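Local coordinates for CRISPR-associated protein CasA/Cse1 (Thermus thermophilus, PDB 4F3E) that serves as the largest subunit of the CRISPR RNA-guided Cascade immune complex and takes part in binding the DNA target, at residues A305-Q310 with E372-A377; T338-G343 with I354-Y359. All blocks are in the same frame, centred on the assembly; numbering follows the deposited sequence.

Contact 1: residues A305-Q310 with E372-A377; sequences AMLPRQ and ENLEKA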
ATOM      1  N   ALA A 305      10.524   3.431  12.904  1.00 48.66           N
ATOM      2  CA  ALA A 305       9.754   2.613  13.848  1.00 63.02           C
ATOM      3  C   ALA A 305       9.515   1.192  13.334  1.00 59.56           C
ATOM      4  O   ALA A 305       9.221   0.280  14.103  1.00 54.21           O
ATOM      5  CB  ALA A 305       8.430   3.281  14.185  1.00 49.89           C
ATOM      6  N   MET A 306       9.645   1.006  12.033  1.00 55.05           N
ATOM      7  CA  MET A 306       9.428  -0.292  11.429  1.00 45.72           C
ATOM      8  C   MET A 306      10.674  -1.163  11.507  1.00 47.38           C
ATOM      9  O   MET A 306      10.587  -2.368  11.324  1.00 57.52           O
ATOM     10  CB  MET A 306       8.994  -0.125   9.975  1.00 39.07           C
ATOM     11  CG  MET A 306      10.106   0.343   9.063  1.00 47.07           C
ATOM     12  SD  MET A 306       9.579   0.506   7.361  1.00 49.32           S
ATOM     13  CE  MET A 306      11.063   1.149   6.597  1.00 52.52           C
ATOM     14  N   LEU A 307      11.828  -0.551  11.765  1.00 56.67           N
ATOM     15  CA  LEU A 307      13.067  -1.295  11.967  1.00 52.56           C
ATOM     16  C   LEU A 307      13.015  -2.145  13.249  1.00 57.66           C
ATOM     17  O   LEU A 307      12.447  -1.742  14.264  1.00 54.37           O
ATOM     18  CB  LEU A 307      14.293  -0.359  12.006  1.00 55.07           C
ATOM     19  CG  LEU A 307      14.541   0.590  10.820  1.00 55.50           C
ATOM     20  CD1 LEU A 307      15.809   1.408  11.049  1.00 44.36           C
ATOM     21  CD2 LEU A 307      14.588  -0.142   9.485  1.00 39.21           C
ATOM     22  N   PRO A 308      13.616  -3.335  13.191  1.00 55.01           N
ATOM     23  CA  PRO A 308      13.747  -4.306  14.282  1.00 58.06           C
ATOM     24  C   PRO A 308      14.280  -3.704  15.591  1.00 70.73           C
ATOM     25  O   PRO A 308      13.858  -4.126  16.674  1.00 66.82           O
ATOM     26  CB  PRO A 308      14.752  -5.321  13.716  1.00 66.76           C
ATOM     27  CG  PRO A 308      14.557  -5.246  12.226  1.00 69.10           C
ATOM     28  CD  PRO A 308      14.224  -3.820  11.932  1.00 70.01           C
ATOM     29  N   ARG A 309      15.197  -2.744  15.499  1.00 65.04           N
ATOM     30  CA  ARG A 309      15.777  -2.142  16.694  1.00 88.16           C
ATOM     31  C   ARG A 309      14.888  -1.051  17.281  1.00 94.34           C
ATOM     32  O   ARG A 309      15.356  -0.197  18.040  1.00101.05           O
ATOM     33  CB  ARG A 309      17.169  -1.593  16.386  1.00 98.23           C
ATOM     34  CG  ARG A 309      17.278  -0.888  15.051  1.00 96.14           C
ATOM     35  CD  ARG A 309      17.377   0.609  15.225  1.00104.81           C
ATOM     36  NE  ARG A 309      18.257   1.190  14.223  1.00114.76           N
ATOM     37  CZ  ARG A 309      19.565   1.353  14.396  1.00128.88           C
ATOM     38  NH1 ARG A 309      20.139   0.983  15.533  1.00124.65           N
ATOM     39  NH2 ARG A 309      20.298   1.895  13.435  1.00137.31           N
ATOM     40  N   GLN A 310      13.603  -1.091  16.945  1.00 56.81           N
ATOM     41  CA  GLN A 310      12.711  -0.029  17.369  1.00 58.17           C
ATOM     42  C   GLN A 310      11.420  -0.373  18.151  1.00 66.51           C
ATOM     43  O   GLN A 310      10.824   0.537  18.709  1.00105.68           O
ATOM     44  CB  GLN A 310      12.388   0.877  16.181  1.00 70.83           C
ATOM     45  CG  GLN A 310      12.290   2.345  16.532  1.00 85.79           C
ATOM     46  CD  GLN A 310      13.637   3.044  16.495  1.00106.36           C
ATOM     47  OE1 GLN A 310      14.192   3.275  15.429  1.00126.86           O
ATOM     48  NE2 GLN A 310      14.163   3.382  17.656  1.00123.90           N
ATOM     49  N   GLU A 372      21.064   3.920  11.815  1.00 68.16           N
ATOM     50  CA  GLU A 372      21.372   4.874  12.868  1.00 77.68           C
ATOM     51  C   GLU A 372      21.285   6.303  12.363  1.00 76.08           C
ATOM     52  O   GLU A 372      20.844   7.190  13.083  1.00 69.05           O
ATOM     53  CB  GLU A 372      22.759   4.608  13.443  1.00 84.15           C
ATOM     54  CG  GLU A 372      23.214   5.667  14.416  1.00112.05           C
ATOM     55  CD  GLU A 372      24.634   6.134  14.130  1.00134.82           C
ATOM     56  OE1 GLU A 372      24.841   6.811  13.098  1.00120.89           O
ATOM     57  OE2 GLU A 372      25.544   5.812  14.925  1.00156.32           O
ATOM     58  N   ASN A 373      21.707   6.522  11.121  1.00 61.19           N
ATOM     59  CA  ASN A 373      21.530   7.824  10.496  1.00 56.31           C
ATOM     60  C   ASN A 373      20.049   8.123  10.377  1.00 60.28           C
ATOM     61  O   ASN A 373      19.610   9.253  10.578  1.00 74.32           O
ATOM     62  CB  ASN A 373      22.195   7.872   9.129  1.00 82.16           C
ATOM     63  CG  ASN A 373      23.533   8.551   9.171  1.00 90.52           C
ATOM     64  OD1 ASN A 373      23.990   9.101   8.172  1.00 95.26           O
ATOM     65  ND2 ASN A 373      24.166   8.536  10.337  1.00104.39           N
ATOM     66  N   LEU A 374      19.276   7.088  10.081  1.00 49.20           N
ATOM     67  CA  LEU A 374      17.840   7.241   9.900  1.00 49.31           C
ATOM     68  C   LEU A 374      17.139   7.599  11.203  1.00 49.42           C
ATOM     69  O   LEU A 374      16.334   8.521  11.237  1.00 60.04           O
ATOM     70  CB  LEU A 374      17.237   5.976   9.300  1.00 47.30           C
ATOM     71  CG  LEU A 374      15.736   6.062   9.008  1.00 53.21           C
ATOM     72  CD1 LEU A 374      15.421   7.223   8.078  1.00 40.89           C
ATOM     73  CD2 LEU A 374      15.221   4.756   8.433  1.00 55.41           C
ATOM     74  N   GLU A 375      17.449   6.874  12.272  1.00 56.34           N
ATOM     75  CA  GLU A 375      16.911   7.171  13.601  1.00 60.66           C
ATOM     76  C   GLU A 375      17.220   8.609  14.064  1.00 66.35           C
ATOM     77  O   GLU A 375      16.351   9.283  14.624  1.00 63.59           O
ATOM     78  CB  GLU A 375      17.404   6.141  14.631  1.00 50.96           C
ATOM     79  CG  GLU A 375      16.849   6.313  16.045  1.00 92.01           C
ATOM     80  CD  GLU A 375      17.461   5.340  17.074  1.00116.34           C
ATOM     81  OE1 GLU A 375      17.874   4.223  16.693  1.00 77.92           O
ATOM     82  OE2 GLU A 375      17.528   5.692  18.276  1.00135.40           O
ATOM     83  N   LYS A 376      18.442   9.081  13.824  1.00 61.70           N
ATOM     84  CA  LYS A 376      18.808  10.445  14.196  1.00 53.52           C
ATOM     85  C   LYS A 376      18.058  11.473  13.360  1.00 59.76           C
ATOM     86  O   LYS A 376      17.496  12.436  13.894  1.00 52.06           O
ATOM     87  CB  LYS A 376      20.320  10.658  14.087  1.00 61.21           C
ATOM     88  CG  LYS A 376      21.102   9.970  15.194  1.00 91.40           C
ATOM     89  CD  LYS A 376      22.543   9.657  14.802  1.00 97.24           C
ATOM     90  CE  LYS A 376      23.419  10.894  14.827  1.00110.04           C
ATOM     91  NZ  LYS A 376      24.840  10.568  14.499  1.00116.06           N
ATOM     92  N   ALA A 377      18.039  11.258  12.047  1.00 46.53           N
ATOM     93  CA  ALA A 377      17.373  12.177  11.146  1.00 39.22           C
ATOM     94  C   ALA A 377      15.912  12.365  11.537  1.00 59.79           C
ATOM     95  O   ALA A 377      15.420  13.495  11.607  1.00 48.19           O
ATOM     96  CB  ALA A 377      17.474  11.683   9.720  1.00 44.44           C
TER
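Leu-307 and Leu-374 form the tight, buried part of this contact. Their methyl groups meet end to end, with Leu-307 CD1 4.3 Å from Leu-374 CD2. Leu-366 also lies against Leu-307, which extends the apolar patch.

The outer side is polar, looser and partly open to solvent. Glu-375 OE1 lies over one face of the Arg-309 guanidinium, toward its rim, with the guanidinium and carboxylate planes 82° apart. Glu-375 OE1 is 3.9 Å from Arg-309 NE, a long salt bridge. The oxygen lies well out of the guanidinium plane, and no N-H points at it. The attraction is therefore one of charge alone. Bends at chi2 and chi3 carry the Arg-309 chain across to the first turns of the helix. There NH2 makes a weak hydrogen bond to the carbonyl oxygen of Pro-368. Glu-371 adds a second, weak ion pair. The Gln-310 side chain lies near Glu-375.

The contact joins a loop of the large N-terminal domain to the early part of helix 368-400, which probably belongs to the C-terminal four-helix bundle of CasA/Cse1.

Contact 2: residues T338-G343 with I354-Y359; sequences TLRVLG and IRREVY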
ATOM      1  N   THR A 338      13.620   1.299  -6.785  1.00 36.42           N
ATOM      2  CA  THR A 338      12.684   2.257  -6.187  1.00 38.95           C
ATOM      3  C   THR A 338      11.734   1.531  -5.232  1.00 48.22           C
ATOM      4  O   THR A 338      11.517   0.330  -5.358  1.00 47.63           O
ATOM      5  CB  THR A 338      11.896   3.030  -7.278  1.00 49.79           C
ATOM      6  OG1 THR A 338      12.744   4.034  -7.841  1.00 56.77           O
ATOM      7  CG2 THR A 338      10.671   3.701  -6.717  1.00 57.28           C
ATOM      8  N   LEU A 339      11.203   2.246  -4.250  1.00 31.43           N
ATOM      9  CA  LEU A 339      10.212   1.670  -3.346  1.00 42.12           C
ATOM     10  C   LEU A 339       8.888   2.406  -3.496  1.00 42.88           C
ATOM     11  O   LEU A 339       8.815   3.621  -3.286  1.00 45.97           O
ATOM     12  CB  LEU A 339      10.679   1.706  -1.883  1.00 35.82           C
ATOM     13  CG  LEU A 339       9.563   1.293  -0.914  1.00 50.40           C
ATOM     14  CD1 LEU A 339       9.209  -0.195  -1.059  1.00 43.56           C
ATOM     15  CD2 LEU A 339       9.949   1.622   0.519  1.00 34.98           C
ATOM     16  N   ARG A 340       7.858   1.665  -3.890  1.00 31.18           N
ATOM     17  CA  ARG A 340       6.498   2.186  -3.964  1.00 34.58           C
ATOM     18  C   ARG A 340       5.629   1.646  -2.810  1.00 43.73           C
ATOM     19  O   ARG A 340       5.662   0.458  -2.470  1.00 39.46           O
ATOM     20  CB  ARG A 340       5.861   1.870  -5.322  1.00 27.70           C
ATOM     21  CG  ARG A 340       6.520   2.585  -6.444  1.00 55.12           C
ATOM     22  CD  ARG A 340       6.207   1.962  -7.756  1.00 47.53           C
ATOM     23  NE  ARG A 340       4.915   2.344  -8.291  1.00 50.26           N
ATOM     24  CZ  ARG A 340       4.756   3.109  -9.362  1.00 58.76           C
ATOM     25  NH1 ARG A 340       5.814   3.589  -9.992  1.00 60.24           N
ATOM     26  NH2 ARG A 340       3.539   3.389  -9.814  1.00 48.80           N
ATOM     27  N   VAL A 341       4.879   2.551  -2.196  1.00 41.36           N
ATOM     28  CA  VAL A 341       3.990   2.210  -1.110  1.00 35.68           C
ATOM     29  C   VAL A 341       2.577   2.500  -1.594  1.00 38.69           C
ATOM     30  O   VAL A 341       2.300   3.592  -2.088  1.00 34.07           O
ATOM     31  CB  VAL A 341       4.310   3.020   0.128  1.00 41.31           C
ATOM     32  CG1 VAL A 341       3.345   2.674   1.252  1.00 29.13           C
ATOM     33  CG2 VAL A 341       5.744   2.783   0.545  1.00 27.24           C
ATOM     34  N   LEU A 342       1.704   1.501  -1.474  1.00 33.72           N
ATOM     35  CA  LEU A 342       0.372   1.526  -2.062  1.00 35.52           C
ATOM     36  C   LEU A 342      -0.657   1.223  -0.979  1.00 32.55           C
ATOM     37  O   LEU A 342      -0.504   0.262  -0.219  1.00 40.50           O
ATOM     38  CB  LEU A 342       0.263   0.461  -3.177  1.00 24.42           C
ATOM     39  CG  LEU A 342       1.323   0.513  -4.271  1.00 29.85           C
ATOM     40  CD1 LEU A 342       1.165  -0.653  -5.199  1.00 29.90           C
ATOM     41  CD2 LEU A 342       1.211   1.815  -5.025  1.00 25.91           C
ATOM     42  N   GLY A 343      -1.719   2.010  -0.901  1.00 33.45           N
ATOM     43  CA  GLY A 343      -2.783   1.663   0.022  1.00 32.38           C
ATOM     44  C   GLY A 343      -3.942   2.640   0.176  1.00 43.08           C
ATOM     45  O   GLY A 343      -4.050   3.632  -0.534  1.00 35.91           O
ATOM     46  N   ILE A 354      -7.118   6.909  -1.669  1.00 57.27           N
ATOM     47  CA  ILE A 354      -6.211   5.906  -2.208  1.00 45.60           C
ATOM     48  C   ILE A 354      -4.908   6.611  -2.511  1.00 55.45           C
ATOM     49  O   ILE A 354      -4.908   7.650  -3.169  1.00 60.54           O
ATOM     50  CB  ILE A 354      -6.701   5.342  -3.535  1.00 52.35           C
ATOM     51  CG1 ILE A 354      -8.159   4.917  -3.426  1.00 64.77           C
ATOM     52  CG2 ILE A 354      -5.853   4.180  -3.934  1.00 71.25           C
ATOM     53  CD1 ILE A 354      -8.434   4.080  -2.237  1.00 37.12           C
ATOM     54  N   ARG A 355      -3.794   6.042  -2.063  1.00 49.38           N
ATOM     55  CA  ARG A 355      -2.516   6.718  -2.225  1.00 41.52           C
ATOM     56  C   ARG A 355      -1.368   5.862  -2.767  1.00 38.55           C
ATOM     57  O   ARG A 355      -1.245   4.688  -2.442  1.00 39.28           O
ATOM     58  CB  ARG A 355      -2.108   7.340  -0.899  1.00 54.69           C
ATOM     59  CG  ARG A 355      -0.875   8.205  -1.001  1.00 83.69           C
ATOM     60  CD  ARG A 355      -0.636   8.907   0.309  1.00 82.37           C
ATOM     61  NE  ARG A 355      -1.848   9.565   0.758  1.00 73.00           N
ATOM     62  CZ  ARG A 355      -2.093   9.880   2.022  1.00 89.83           C
ATOM     63  NH1 ARG A 355      -1.197   9.579   2.956  1.00 79.58           N
ATOM     64  NH2 ARG A 355      -3.229  10.488   2.353  1.00 86.11           N
ATOM     65  N   ARG A 356      -0.514   6.480  -3.574  1.00 44.42           N
ATOM     66  CA  ARG A 356       0.733   5.864  -4.019  1.00 43.05           C
ATOM     67  C   ARG A 356       1.897   6.775  -3.618  1.00 43.65           C
ATOM     68  O   ARG A 356       1.927   7.934  -4.005  1.00 45.95           O
ATOM     69  CB  ARG A 356       0.701   5.657  -5.535  1.00 27.72           C
ATOM     70  CG  ARG A 356       2.010   5.276  -6.157  1.00 39.98           C
ATOM     71  CD  ARG A 356       1.938   5.380  -7.689  1.00 51.98           C
ATOM     72  NE  ARG A 356       1.112   4.328  -8.282  1.00 61.09           N
ATOM     73  CZ  ARG A 356      -0.090   4.517  -8.823  1.00 54.23           C
ATOM     74  NH1 ARG A 356      -0.629   5.735  -8.870  1.00 46.19           N
ATOM     75  NH2 ARG A 356      -0.751   3.480  -9.336  1.00 39.90           N
ATOM     76  N   GLU A 357       2.820   6.261  -2.806  1.00 50.76           N
ATOM     77  CA  GLU A 357       4.020   7.003  -2.409  1.00 36.74           C
ATOM     78  C   GLU A 357       5.243   6.378  -3.087  1.00 43.57           C
ATOM     79  O   GLU A 357       5.261   5.181  -3.389  1.00 43.10           O
ATOM     80  CB  GLU A 357       4.224   6.992  -0.890  1.00 40.17           C
ATOM     81  CG  GLU A 357       3.087   7.584  -0.072  1.00 65.84           C
ATOM     82  CD  GLU A 357       3.126   9.093   0.004  1.00 82.60           C
ATOM     83  OE1 GLU A 357       3.924   9.710  -0.731  1.00 91.94           O
ATOM     84  OE2 GLU A 357       2.358   9.662   0.806  1.00 99.95           O
ATOM     85  N   VAL A 358       6.265   7.189  -3.338  1.00 40.31           N
ATOM     86  CA  VAL A 358       7.439   6.691  -4.026  1.00 36.15           C
ATOM     87  C   VAL A 358       8.703   7.186  -3.347  1.00 39.95           C
ATOM     88  O   VAL A 358       8.847   8.374  -3.106  1.00 48.52           O
ATOM     89  CB  VAL A 358       7.429   7.098  -5.515  1.00 46.72           C
ATOM     90  CG1 VAL A 358       8.582   6.431  -6.243  1.00 62.85           C
ATOM     91  CG2 VAL A 358       6.109   6.701  -6.159  1.00 46.26           C
ATOM     92  N   TYR A 359       9.614   6.265  -3.046  1.00 37.62           N
ATOM     93  CA  TYR A 359      10.877   6.594  -2.400  1.00 33.40           C
ATOM     94  C   TYR A 359      12.020   5.798  -3.045  1.00 44.47           C
ATOM     95  O   TYR A 359      11.798   4.756  -3.646  1.00 47.79           O
ATOM     96  CB  TYR A 359      10.835   6.287  -0.888  1.00 38.84           C
ATOM     97  CG  TYR A 359       9.629   6.816  -0.129  1.00 44.39           C
ATOM     98  CD1 TYR A 359       9.646   8.082   0.421  1.00 36.01           C
ATOM     99  CD2 TYR A 359       8.480   6.032   0.058  1.00 42.90           C
ATOM    100  CE1 TYR A 359       8.574   8.581   1.121  1.00 50.56           C
ATOM    101  CE2 TYR A 359       7.388   6.528   0.765  1.00 42.66           C
ATOM    102  CZ  TYR A 359       7.446   7.816   1.291  1.00 48.88           C
ATOM    103  OH  TYR A 359       6.391   8.362   1.996  1.00 63.89           O
TER
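Arg-340 keeps CG beside its backbone N (chi1 -67°), while Arg-356 swings CG opposite its own N (chi1 169°). Both chains then bend at chi3. These torsions bring two guanidinium groups together on one face of an antiparallel beta hairpin, strands 337-347 and 350-361. The side chains run side by side and point the same way. Arg-340 NH2 comes within 3.0 Å of Arg-356 NE, and the planes are 67° apart. No hydrogen bond links them. Glu-49 of helix 46-64 bridges them: one carboxylate oxygen takes Arg-340 NE and the other takes Arg-356 NH2, so the anion probably offsets the two like charges.

Apolar groups lie alongside the arginines on this face. Leu-342 CD2 packs on Arg-356 CG at 3.7 Å, and Leu-342 also touches helix 46-64. Near the end of the pairing, Thr-338 CG2 meets Val-358 CG1 at 3.5 Å.

The face of Leu-339, Val-341 and Tyr-359 is more buried. Val-341 CG2 touches the edge of the Tyr-359 ring, 4.1 Å from CE2. Phe-303 meets that ring edge-to-face, and Phe-299 packs on both side chains. The end of the Arg-355 chain leads away from residues 338-343. This side chain lies against Val-345, and its NH1 donates to the carbonyl oxygen of Ser-294.

Strand 337-347 is central in a three-stranded sheet and also pairs with strand 187-191. Towards strand 350-361 it forms three hydrogen-bonded pairs: Leu-339 with Tyr-359, Val-341 with Glu-357, and Gly-343 with Arg-355. Between them, CA-H groups also approach carbonyl oxygens, as where Arg-340 CA lies 3.3 Å from Glu-357 O. The shortest of the six backbone bonds runs from Leu-339 N to Tyr-359 O, at 2.6 Å and almost straight.

In the fold
Contact 2 lies near the middle of the molecule, its centre about 6 Å from that of the chain. Contact 1 is further out, about 21 Å from the same point. The two centres are about 20 Å apart. Their nearest atoms are about 6 Å apart, so they do not touch. Along the chain, contact 2 is nested inside the loop that contact 1 closes. Strand 350-361 ends the hairpin, and helix 368-400 is the next regular element. Phe-303 gives a second link, because it stacks on the hairpin just before segment 305-310 begins. Together the contacts trace the passage from the beta hairpin to the helical bundle. No ligand or nucleic acid marks a site at either one.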